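Side-chain contacts in pyruvate kinase (Cryptosporidium parvum, PDB 4DRS), which probably catalyses the last step of glycolysis, in which phosphoenolpyruvate and ADP are converted to pyruvate and ATP, with magnesium and potassium ions: residues Q90-A95 / S102-M107; C50-S55 / E60-L65; A73-S78 / V222-K227; S264-S269 / K456-R461. All coordinates share one frame; numbering follows the deposited sequence.

Contact 1: Q90-A95 / S102-M107; sequences QNIREA and STVGIM. With SO4 (sulfate ion), chain D; ACT (acetate ion), chain I.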
# COMPACT_ATOMS: atom_id res chain seq x y z
N GLN A 90 18.52 -47.83 -13.61
CA GLN A 90 18.84 -48.75 -12.52
C GLN A 90 19.81 -48.11 -11.54
O GLN A 90 19.66 -48.25 -10.32
CB GLN A 90 19.47 -50.02 -13.08
CG GLN A 90 18.50 -50.94 -13.80
CD GLN A 90 19.17 -52.21 -14.28
OE1 GLN A 90 20.19 -52.17 -14.97
NE2 GLN A 90 18.60 -53.35 -13.91
N ASN A 91 20.80 -47.41 -12.09
CA ASN A 91 21.79 -46.71 -11.30
C ASN A 91 21.18 -45.58 -10.46
O ASN A 91 21.53 -45.44 -9.29
CB ASN A 91 22.90 -46.18 -12.20
CG ASN A 91 23.80 -47.30 -12.72
OD1 ASN A 91 23.61 -48.47 -12.39
ND2 ASN A 91 24.77 -46.94 -13.55
N ILE A 92 20.27 -44.81 -11.05
CA ILE A 92 19.55 -43.75 -10.33
C ILE A 92 18.81 -44.34 -9.13
O ILE A 92 18.93 -43.83 -8.01
CB ILE A 92 18.57 -42.96 -11.24
CG1 ILE A 92 19.33 -42.18 -12.32
CG2 ILE A 92 17.71 -42.01 -10.41
CD1 ILE A 92 18.47 -41.73 -13.49
N ARG A 93 18.07 -45.41 -9.37
CA ARG A 93 17.27 -46.07 -8.32
C ARG A 93 18.12 -46.74 -7.24
O ARG A 93 17.76 -46.69 -6.06
CB ARG A 93 16.25 -47.03 -8.93
CG ARG A 93 15.05 -46.28 -9.49
CD ARG A 93 14.07 -47.15 -10.25
NE ARG A 93 12.95 -46.34 -10.72
CZ ARG A 93 12.08 -46.70 -11.65
NH1 ARG A 93 12.17 -47.88 -12.26
NH2 ARG A 93 11.10 -45.88 -11.98
N GLU A 94 19.23 -47.34 -7.64
CA GLU A 94 20.17 -47.92 -6.68
C GLU A 94 20.79 -46.82 -5.82
O GLU A 94 20.88 -46.96 -4.60
CB GLU A 94 21.27 -48.72 -7.41
CG GLU A 94 22.26 -49.41 -6.48
CD GLU A 94 23.26 -50.30 -7.20
OE1 GLU A 94 23.01 -50.70 -8.36
OE2 GLU A 94 24.31 -50.60 -6.60
N ALA A 95 21.18 -45.72 -6.46
CA ALA A 95 21.73 -44.57 -5.76
C ALA A 95 20.71 -43.97 -4.79
O ALA A 95 21.07 -43.56 -3.69
CB ALA A 95 22.22 -43.52 -6.74
N SER A 102 16.27 -39.20 1.27
CA SER A 102 16.07 -38.39 0.08
C SER A 102 15.05 -39.03 -0.84
O SER A 102 14.87 -40.24 -0.84
CB SER A 102 17.39 -38.17 -0.67
OG SER A 102 18.19 -37.20 -0.01
N THR A 103 14.37 -38.18 -1.61
CA THR A 103 13.45 -38.63 -2.65
C THR A 103 13.97 -38.07 -3.97
O THR A 103 14.25 -36.88 -4.07
CB THR A 103 12.01 -38.15 -2.38
OG1 THR A 103 11.62 -38.53 -1.05
CG2 THR A 103 11.04 -38.76 -3.37
N VAL A 104 14.12 -38.94 -4.96
CA VAL A 104 14.60 -38.52 -6.28
C VAL A 104 13.53 -38.80 -7.33
O VAL A 104 13.07 -39.94 -7.47
CB VAL A 104 15.92 -39.23 -6.67
CG1 VAL A 104 16.40 -38.78 -8.04
CG2 VAL A 104 17.00 -38.98 -5.62
N GLY A 105 13.12 -37.76 -8.06
CA GLY A 105 12.21 -37.93 -9.19
C GLY A 105 13.00 -38.23 -10.45
O GLY A 105 14.17 -37.84 -10.57
N ILE A 106 12.36 -38.93 -11.39
CA ILE A 106 13.01 -39.25 -12.67
C ILE A 106 12.21 -38.69 -13.84
O ILE A 106 11.00 -38.93 -13.94
CB ILE A 106 13.29 -40.76 -12.83
CG1 ILE A 106 14.02 -41.30 -11.60
CG2 ILE A 106 14.13 -41.02 -14.08
CD1 ILE A 106 14.16 -42.80 -11.55
N MET A 107 12.90 -37.96 -14.71
CA MET A 107 12.31 -37.24 -15.84
C MET A 107 12.82 -37.78 -17.18
O MET A 107 14.03 -37.89 -17.40
CB MET A 107 12.63 -35.74 -15.72
CG MET A 107 12.33 -34.90 -16.96
SD MET A 107 12.84 -33.17 -16.81
CE MET A 107 11.54 -32.50 -15.78
S SO4 D . 13.58 -34.66 0.22
O1 SO4 D . 13.63 -35.32 1.54
O2 SO4 D . 13.97 -33.23 0.35
O3 SO4 D . 14.54 -35.35 -0.68
O4 SO4 D . 12.20 -34.76 -0.32
C ACT I . 12.94 -51.17 -13.02
O ACT I . 13.89 -50.36 -12.93
OXT ACT I . 11.78 -50.81 -13.35
CH3 ACT I . 13.18 -52.62 -12.72
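Ile106 lays the end of its side chain across the gamma branch of Ile92, CD1 of Ile106 standing 3.8 Å from CG2 of Ile92 and CG1 just behind it. Ile92 sits on helix 82-97 and Ile106 on strand 105-109, and the two beta-branched chains cross obliquely. With chi1 of Ile92 at -66°, its CG2 lies anti to the backbone N, and this short branch does the touching while the side chain also packs on Ala73 and Leu75 of strand 72-76. Val104, just before the strand, adds a looser methyl pair, its CG1 lying 4.2 Å from Ile92 CG2.

Arg93 passes along the border of this patch. Its chain is extended from CG to NE and crosses Ile106 at about a right angle, with NE 3.8 Å from Ile106 CD1. Beyond that, the guanidinium turns to polar partners: NH2 is hydrogen-bonded to Tyr228 O, and NH1 gives a bent bond of 3.1 Å to O of an acetate ion, probably from the crystallisation liquor (137° at the hydrogen), which lies at the group's edge.

The contact belongs to the beta-alpha-beta unit of strands 72-76 and 105-109 with helix 82-97. Branched aliphatic residues suit a helix-to-barrel seam, and no hydrogen bond spans these two segments; their adhesion is therefore by dispersion and the exclusion of water, with Arg93 laying CG and NE against Ile106 CD1 while its charged end finds partners beyond.

Contact 2: C50-S55 / E60-L65; sequences CTIGPS and ESLIGL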
# COMPACT_ATOMS: atom_id res chain seq x y z
N CYS A 50 19.16 -32.40 -12.55
CA CYS A 50 20.45 -32.70 -13.18
C CYS A 50 20.26 -33.67 -14.33
O CYS A 50 19.57 -34.67 -14.20
CB CYS A 50 21.44 -33.32 -12.19
SG CYS A 50 21.82 -32.29 -10.77
N THR A 51 20.88 -33.35 -15.46
CA THR A 51 20.86 -34.22 -16.62
C THR A 51 21.94 -35.27 -16.45
O THR A 51 23.11 -34.94 -16.22
CB THR A 51 21.10 -33.43 -17.92
OG1 THR A 51 20.14 -32.36 -18.00
CG2 THR A 51 20.95 -34.33 -19.14
N ILE A 52 21.54 -36.53 -16.56
CA ILE A 52 22.47 -37.64 -16.37
C ILE A 52 23.02 -38.11 -17.71
O ILE A 52 22.26 -38.47 -18.61
CB ILE A 52 21.85 -38.82 -15.58
CG1 ILE A 52 21.05 -38.33 -14.36
CG2 ILE A 52 22.92 -39.83 -15.19
CD1 ILE A 52 21.80 -37.41 -13.41
N GLY A 53 24.34 -38.10 -17.83
CA GLY A 53 25.01 -38.60 -19.02
C GLY A 53 26.25 -39.38 -18.65
O GLY A 53 26.41 -39.79 -17.50
N PRO A 54 27.16 -39.58 -19.63
CA PRO A 54 28.38 -40.38 -19.45
C PRO A 54 29.21 -39.98 -18.22
O PRO A 54 29.71 -40.86 -17.52
CB PRO A 54 29.17 -40.12 -20.73
CG PRO A 54 28.13 -39.77 -21.74
CD PRO A 54 27.07 -39.02 -20.99
N SER A 55 29.33 -38.68 -17.97
CA SER A 55 30.16 -38.16 -16.88
C SER A 55 29.69 -38.52 -15.47
O SER A 55 30.47 -38.43 -14.52
CB SER A 55 30.30 -36.64 -17.00
OG SER A 55 31.09 -36.29 -18.12
N GLU A 60 27.99 -44.31 -7.73
CA GLU A 60 28.80 -43.44 -6.89
C GLU A 60 28.59 -41.96 -7.23
O GLU A 60 28.39 -41.14 -6.34
CB GLU A 60 30.28 -43.82 -6.97
CG GLU A 60 31.15 -43.19 -5.89
CD GLU A 60 30.70 -43.54 -4.48
OE1 GLU A 60 30.47 -44.74 -4.19
OE2 GLU A 60 30.58 -42.61 -3.65
N SER A 61 28.64 -41.64 -8.53
CA SER A 61 28.43 -40.27 -9.00
C SER A 61 27.01 -39.77 -8.72
O SER A 61 26.82 -38.61 -8.36
CB SER A 61 28.71 -40.15 -10.49
OG SER A 61 30.07 -40.38 -10.77
N LEU A 62 26.04 -40.66 -8.89
CA LEU A 62 24.64 -40.30 -8.66
C LEU A 62 24.35 -40.01 -7.18
O LEU A 62 23.62 -39.08 -6.86
CB LEU A 62 23.71 -41.37 -9.24
CG LEU A 62 23.64 -41.36 -10.77
CD1 LEU A 62 23.15 -42.69 -11.32
CD2 LEU A 62 22.76 -40.22 -11.27
N ILE A 63 24.94 -40.81 -6.29
CA ILE A 63 24.88 -40.56 -4.86
C ILE A 63 25.46 -39.18 -4.56
O ILE A 63 24.84 -38.38 -3.83
CB ILE A 63 25.65 -41.64 -4.06
CG1 ILE A 63 24.89 -42.97 -4.10
CG2 ILE A 63 25.88 -41.20 -2.63
CD1 ILE A 63 25.69 -44.14 -3.56
N GLY A 64 26.62 -38.89 -5.14
CA GLY A 64 27.25 -37.58 -5.02
C GLY A 64 26.31 -36.45 -5.43
O GLY A 64 26.18 -35.46 -4.71
N LEU A 65 25.65 -36.62 -6.57
CA LEU A 65 24.69 -35.63 -7.07
C LEU A 65 23.53 -35.38 -6.11
O LEU A 65 23.08 -34.24 -5.95
CB LEU A 65 24.17 -36.01 -8.46
CG LEU A 65 25.17 -35.96 -9.61
CD1 LEU A 65 24.54 -36.56 -10.86
CD2 LEU A 65 25.66 -34.54 -9.88
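In the first beta-alpha-beta unit of the TIM barrel, strand 47-51 leads through a short loop into helix 59-68, and the helix packs back on segment 50-55, where Ile52 receives it. CD1 of Ile52 lies 3.7 Å from CD2 of Leu62 and 3.8 Å from CD1 of Leu65. Leu62 and Leu65 are three residues apart on the helix, so both reach the same isoleucine.

The two leucines approach differently. Leu62 comes in at a slant to Ile52, and its CD2 is the branch that touches, meeting CG2 of Ile52 at 3.9 Å as well as CD1. Leu65 slides past Ile52 in the opposite direction and meets it through CD1 alone. A bend in Ile52 makes this possible: chi2 is -53°, which folds CD1 back instead of extending the chain and brings the methyl to both leucines. Isoleucine suits the place because its two branches, CG2 and the CG1-CD1 arm, let one residue meet two leucines.

Helices close the layer around these residues. Leu62 also touches Asn91 and Ala95 of helix 82-97, and Leu65 rests on Val375 of helix 371-386. The side chain of Ile52 is about 6 Å from that of Arg74, a residue seen to bind ADP in this protein, so the seam lies near the ADP-binding residues, although no ADP is bound here. Toward the connecting loop the contact turns polar and looser: Ser61 OG is hydrogen-bonded to Asn58 OD1, and it stands 4.2 Å from Ser55 O.

Contact 3: A73-S78 / V222-K227; sequences ARLNFS and VDFALK. With ACT (acetate ion), chain G.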
# COMPACT_ATOMS: atom_id res chain seq x y z
N ALA A 73 16.46 -36.42 -11.52
CA ALA A 73 17.39 -36.85 -12.56
C ALA A 73 16.70 -36.86 -13.92
O ALA A 73 15.60 -37.40 -14.06
CB ALA A 73 17.96 -38.22 -12.23
N ARG A 74 17.35 -36.25 -14.91
CA ARG A 74 16.79 -36.13 -16.26
C ARG A 74 17.55 -36.97 -17.27
O ARG A 74 18.79 -36.96 -17.31
CB ARG A 74 16.80 -34.66 -16.69
CG ARG A 74 16.38 -34.40 -18.13
CD ARG A 74 16.44 -32.90 -18.41
NE ARG A 74 16.30 -32.57 -19.82
CZ ARG A 74 17.31 -32.30 -20.64
NH1 ARG A 74 18.57 -32.31 -20.21
NH2 ARG A 74 17.07 -32.00 -21.91
N LEU A 75 16.79 -37.69 -18.08
CA LEU A 75 17.34 -38.51 -19.14
C LEU A 75 16.97 -37.86 -20.46
O LEU A 75 15.80 -37.83 -20.84
CB LEU A 75 16.77 -39.93 -19.07
CG LEU A 75 16.91 -40.69 -17.76
CD1 LEU A 75 16.40 -42.12 -17.89
CD2 LEU A 75 18.36 -40.69 -17.28
N ASN A 76 17.98 -37.33 -21.14
CA ASN A 76 17.78 -36.72 -22.45
C ASN A 76 17.72 -37.79 -23.53
O ASN A 76 18.74 -38.35 -23.92
CB ASN A 76 18.90 -35.73 -22.74
CG ASN A 76 18.61 -34.86 -23.96
OD1 ASN A 76 17.70 -35.15 -24.74
ND2 ASN A 76 19.39 -33.80 -24.12
N PHE A 77 16.51 -38.07 -24.02
CA PHE A 77 16.33 -39.12 -25.03
C PHE A 77 16.70 -38.69 -26.45
O PHE A 77 16.42 -39.39 -27.42
CB PHE A 77 14.92 -39.73 -24.94
CG PHE A 77 14.83 -40.92 -24.01
CD1 PHE A 77 14.31 -42.13 -24.46
CD2 PHE A 77 15.26 -40.83 -22.69
CE1 PHE A 77 14.22 -43.23 -23.61
CE2 PHE A 77 15.19 -41.93 -21.84
CZ PHE A 77 14.66 -43.12 -22.30
N SER A 78 17.35 -37.53 -26.57
CA SER A 78 18.03 -37.15 -27.80
C SER A 78 19.33 -37.95 -27.94
O SER A 78 19.89 -38.05 -29.03
CB SER A 78 18.34 -35.65 -27.82
OG SER A 78 17.16 -34.90 -28.06
N VAL A 222 5.51 -44.64 -23.89
CA VAL A 222 4.81 -45.86 -23.51
C VAL A 222 5.77 -46.90 -22.95
O VAL A 222 5.56 -47.42 -21.86
CB VAL A 222 4.02 -46.46 -24.69
CG1 VAL A 222 3.36 -47.78 -24.29
CG2 VAL A 222 2.97 -45.47 -25.20
N ASP A 223 6.83 -47.20 -23.70
CA ASP A 223 7.71 -48.34 -23.40
C ASP A 223 8.89 -48.02 -22.49
O ASP A 223 9.71 -48.90 -22.21
CB ASP A 223 8.22 -49.00 -24.69
CG ASP A 223 7.14 -49.80 -25.39
OD1 ASP A 223 6.36 -50.49 -24.69
OD2 ASP A 223 7.08 -49.75 -26.64
N PHE A 224 8.98 -46.78 -22.03
CA PHE A 224 9.99 -46.44 -21.03
C PHE A 224 9.40 -45.70 -19.83
O PHE A 224 9.42 -46.21 -18.72
CB PHE A 224 11.16 -45.68 -21.66
CG PHE A 224 12.42 -45.77 -20.86
CD1 PHE A 224 13.42 -46.68 -21.20
CD2 PHE A 224 12.62 -44.95 -19.74
CE1 PHE A 224 14.59 -46.76 -20.46
CE2 PHE A 224 13.78 -45.03 -19.00
CZ PHE A 224 14.77 -45.94 -19.36
N ALA A 225 8.86 -44.50 -20.08
CA ALA A 225 8.27 -43.67 -19.02
C ALA A 225 7.11 -44.36 -18.29
O ALA A 225 7.10 -44.42 -17.06
CB ALA A 225 7.82 -42.32 -19.57
N LEU A 226 6.15 -44.89 -19.04
CA LEU A 226 5.03 -45.58 -18.41
C LEU A 226 5.45 -46.95 -17.92
O LEU A 226 5.15 -47.33 -16.79
CB LEU A 226 3.84 -45.67 -19.37
CG LEU A 226 3.20 -44.34 -19.78
CD1 LEU A 226 2.01 -44.57 -20.69
CD2 LEU A 226 2.79 -43.54 -18.55
N LYS A 227 6.17 -47.68 -18.77
CA LYS A 227 6.61 -49.04 -18.47
C LYS A 227 7.41 -49.10 -17.17
O LYS A 227 7.13 -49.94 -16.31
CB LYS A 227 7.42 -49.61 -19.64
CG LYS A 227 7.76 -51.08 -19.50
CD LYS A 227 8.61 -51.59 -20.66
CE LYS A 227 9.11 -53.00 -20.38
NZ LYS A 227 9.68 -53.64 -21.60
C ACT G . 22.00 -32.18 -22.33
O ACT G . 20.97 -31.72 -22.87
OXT ACT G . 22.74 -31.47 -21.64
CH3 ACT G . 22.36 -33.63 -22.51
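Phe224 swings its ring toward strand 72-76 because chi1 is -158°, with CG anti to the backbone N, while chi1 of Phe77 at -90° sends the other ring out to meet it. The result is a T-shaped pair: the edge of Phe77 points at the face of Phe224, the centroids are 5.0 Å apart and the planes are inclined at 69°. Phe77 CZ stands 3.6 Å above the plane of Phe224, over the centre of the ring, so the slightly positive rim of one phenylalanine probably meets the electron-rich face of the other. Leu75 completes the contact, crossing Phe224 at about a right angle with CD1 4.1 Å from CE2 of Phe224.

Large rings suit this place because the CA atoms of Phe77 and Phe224 are 10.5 Å apart. Aromatic packing continues beyond the pair: Phe77 is stacked with His85, and Phe224 makes an edge-to-face contact with Tyr228.

Arg74 and Asn76 lie on the same strand segment, and neither reaches 222-227. Asn76 OD1 accepts from the backbone N of Ser78 at 3.0 Å, the donor lying above the carbonyl plane, and this Asx turn shapes the chain from Asn76 to Ser78. The guanidinium of Arg74 is held through NE by a salt bridge to Asp109, and its NH1 is hydrogen-bonded to Thr51 OG1. Both residues have been seen to bind ADP in this protein, though no ADP is bound here. The phenylalanine pair packs helix 215-226 against segment 73-78 of a TIM barrel, which carries part of the nucleotide site.

Contact 4: S264-S269 / K456-R461; sequences SIKIIS and KPEVAR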
# COMPACT_ATOMS: atom_id res chain seq x y z
N SER A 264 -0.19 -41.36 -13.06
CA SER A 264 -0.25 -39.97 -12.64
C SER A 264 1.04 -39.22 -13.01
O SER A 264 1.34 -38.17 -12.45
CB SER A 264 -0.56 -39.87 -11.14
OG SER A 264 0.44 -40.52 -10.37
N ILE A 265 1.78 -39.77 -13.97
CA ILE A 265 2.99 -39.14 -14.51
C ILE A 265 2.68 -37.73 -15.01
O ILE A 265 1.66 -37.50 -15.65
CB ILE A 265 3.65 -40.02 -15.62
CG1 ILE A 265 5.06 -39.51 -15.93
CG2 ILE A 265 2.77 -40.08 -16.87
CD1 ILE A 265 5.90 -40.47 -16.76
N LYS A 266 3.58 -36.79 -14.72
CA LYS A 266 3.34 -35.38 -14.99
C LYS A 266 3.94 -34.88 -16.30
O LYS A 266 5.08 -35.19 -16.63
CB LYS A 266 3.79 -34.52 -13.80
CG LYS A 266 2.79 -34.56 -12.66
CD LYS A 266 3.45 -34.37 -11.31
CE LYS A 266 2.60 -35.01 -10.21
NZ LYS A 266 2.49 -36.49 -10.37
N ILE A 267 3.13 -34.14 -17.04
CA ILE A 267 3.54 -33.58 -18.33
C ILE A 267 4.10 -32.19 -18.13
O ILE A 267 3.41 -31.28 -17.64
CB ILE A 267 2.35 -33.53 -19.32
CG1 ILE A 267 1.81 -34.94 -19.57
CG2 ILE A 267 2.78 -32.86 -20.63
CD1 ILE A 267 0.48 -34.96 -20.31
N ILE A 268 5.36 -32.03 -18.49
CA ILE A 268 6.03 -30.74 -18.41
C ILE A 268 6.34 -30.29 -19.83
O ILE A 268 7.15 -30.90 -20.52
CB ILE A 268 7.31 -30.84 -17.54
CG1 ILE A 268 6.92 -31.31 -16.13
CG2 ILE A 268 8.05 -29.51 -17.50
CD1 ILE A 268 8.09 -31.70 -15.27
N SER A 269 5.66 -29.25 -20.28
CA SER A 269 5.82 -28.78 -21.65
C SER A 269 6.98 -27.81 -21.76
O SER A 269 7.11 -26.88 -20.95
CB SER A 269 4.53 -28.14 -22.15
OG SER A 269 3.50 -29.10 -22.24
N LYS A 456 2.35 -42.82 -0.44
CA LYS A 456 2.62 -43.19 -1.82
C LYS A 456 3.94 -42.57 -2.29
O LYS A 456 4.04 -41.35 -2.43
CB LYS A 456 1.46 -42.77 -2.73
CG LYS A 456 0.11 -43.31 -2.29
CD LYS A 456 -1.04 -42.82 -3.17
CE LYS A 456 -1.33 -43.79 -4.31
NZ LYS A 456 -2.67 -43.58 -4.94
N PRO A 457 4.96 -43.42 -2.53
CA PRO A 457 6.26 -42.91 -3.00
C PRO A 457 6.17 -42.12 -4.31
O PRO A 457 6.96 -41.18 -4.51
CB PRO A 457 7.09 -44.19 -3.19
CG PRO A 457 6.45 -45.20 -2.29
CD PRO A 457 4.98 -44.88 -2.32
N GLU A 458 5.22 -42.46 -5.18
CA GLU A 458 5.06 -41.75 -6.46
C GLU A 458 4.68 -40.28 -6.23
O GLU A 458 5.18 -39.39 -6.93
CB GLU A 458 4.09 -42.47 -7.42
CG GLU A 458 2.61 -42.45 -7.04
CD GLU A 458 1.85 -41.22 -7.53
OE1 GLU A 458 2.41 -40.39 -8.29
OE2 GLU A 458 0.66 -41.08 -7.15
N VAL A 459 3.82 -40.04 -5.25
CA VAL A 459 3.42 -38.69 -4.85
C VAL A 459 4.63 -37.87 -4.41
O VAL A 459 4.80 -36.73 -4.84
CB VAL A 459 2.33 -38.71 -3.75
CG1 VAL A 459 2.13 -37.33 -3.13
CG2 VAL A 459 1.02 -39.24 -4.31
N ALA A 460 5.49 -38.47 -3.59
CA ALA A 460 6.71 -37.80 -3.15
C ALA A 460 7.63 -37.41 -4.32
O ALA A 460 8.14 -36.29 -4.36
CB ALA A 460 7.45 -38.67 -2.14
N ARG A 461 7.83 -38.31 -5.27
CA ARG A 461 8.67 -38.02 -6.43
C ARG A 461 8.07 -36.92 -7.30
O ARG A 461 8.79 -36.10 -7.86
CB ARG A 461 8.89 -39.26 -7.30
CG ARG A 461 9.68 -40.38 -6.65
CD ARG A 461 9.73 -41.57 -7.58
NE ARG A 461 9.33 -42.77 -6.85
CZ ARG A 461 8.33 -43.57 -7.18
NH1 ARG A 461 7.59 -43.36 -8.26
NH2 ARG A 461 8.08 -44.61 -6.41
O HOH W 1 1.75 -37.53 -8.02
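Glu458 leaves the first turn of helix 457-462 with its CB directed toward Ser264, and its path is compact from there on. CG takes the crowded position between the backbone N and the carbonyl carbon (chi1 70°), and a second bend at chi2 (86°) curls the chain, leaving the carboxylate beside the serine. CD comes 3.2 Å from Ser264 OG. Of the two oxygens, OE1 is the nearer, 2.9 Å from OG of Ser264, whereas OE2 lies 3.3 Å from the same OG.

OE1 has a further partner. A water donates to it at 2.9 Å and accepts from Lys266 NZ at 2.7 Å, forming a bridge between charges whose direct separation, NZ of Lys266 to OE1 of Glu458, is 4.4 Å, beyond a salt bridge. The ammonium is steadied from its own segment, since Lys266 NZ also donates to Ser264 O at 2.9 Å, the donor tilted from the carbonyl plane. The positive charge probably favours the ionised form of Glu458.

Ser264, small and polar, suits this surface position, letting the carboxylate come close to its hydroxyl; the long lysine can span the remaining gap through water. Nearby, Arg461 of the same helix forms a salt bridge to Asp231. The contact is a hydrated polar seam between two domains: the start of strand 266-271 in the TIM barrel, with the residues just before it, and a helix of the alpha/beta domain characteristic of the pyruvate kinase C-terminal region.

In the fold
From the N terminus, contact 2 closes first, a short loop joining strand 47-51 to helix 59-68. The chain then enters strand 72-76, where contact 3 opens; it closes only at helix 215-226, and contact 1 is nested within that long loop, joining helix 82-97 to strand 105-109. Contacts 1 and 2 touch where helices 59-68 and 82-97 pack together, while strand 72-76 lies between the strands of both. Contact 4 opens after contact 3 has closed and, with 186 residues between its segments, ties strand 266-271 of the barrel to helix 457-462 of the alpha/beta domain. No contacts cross along the chain; the first three lie in the barrel.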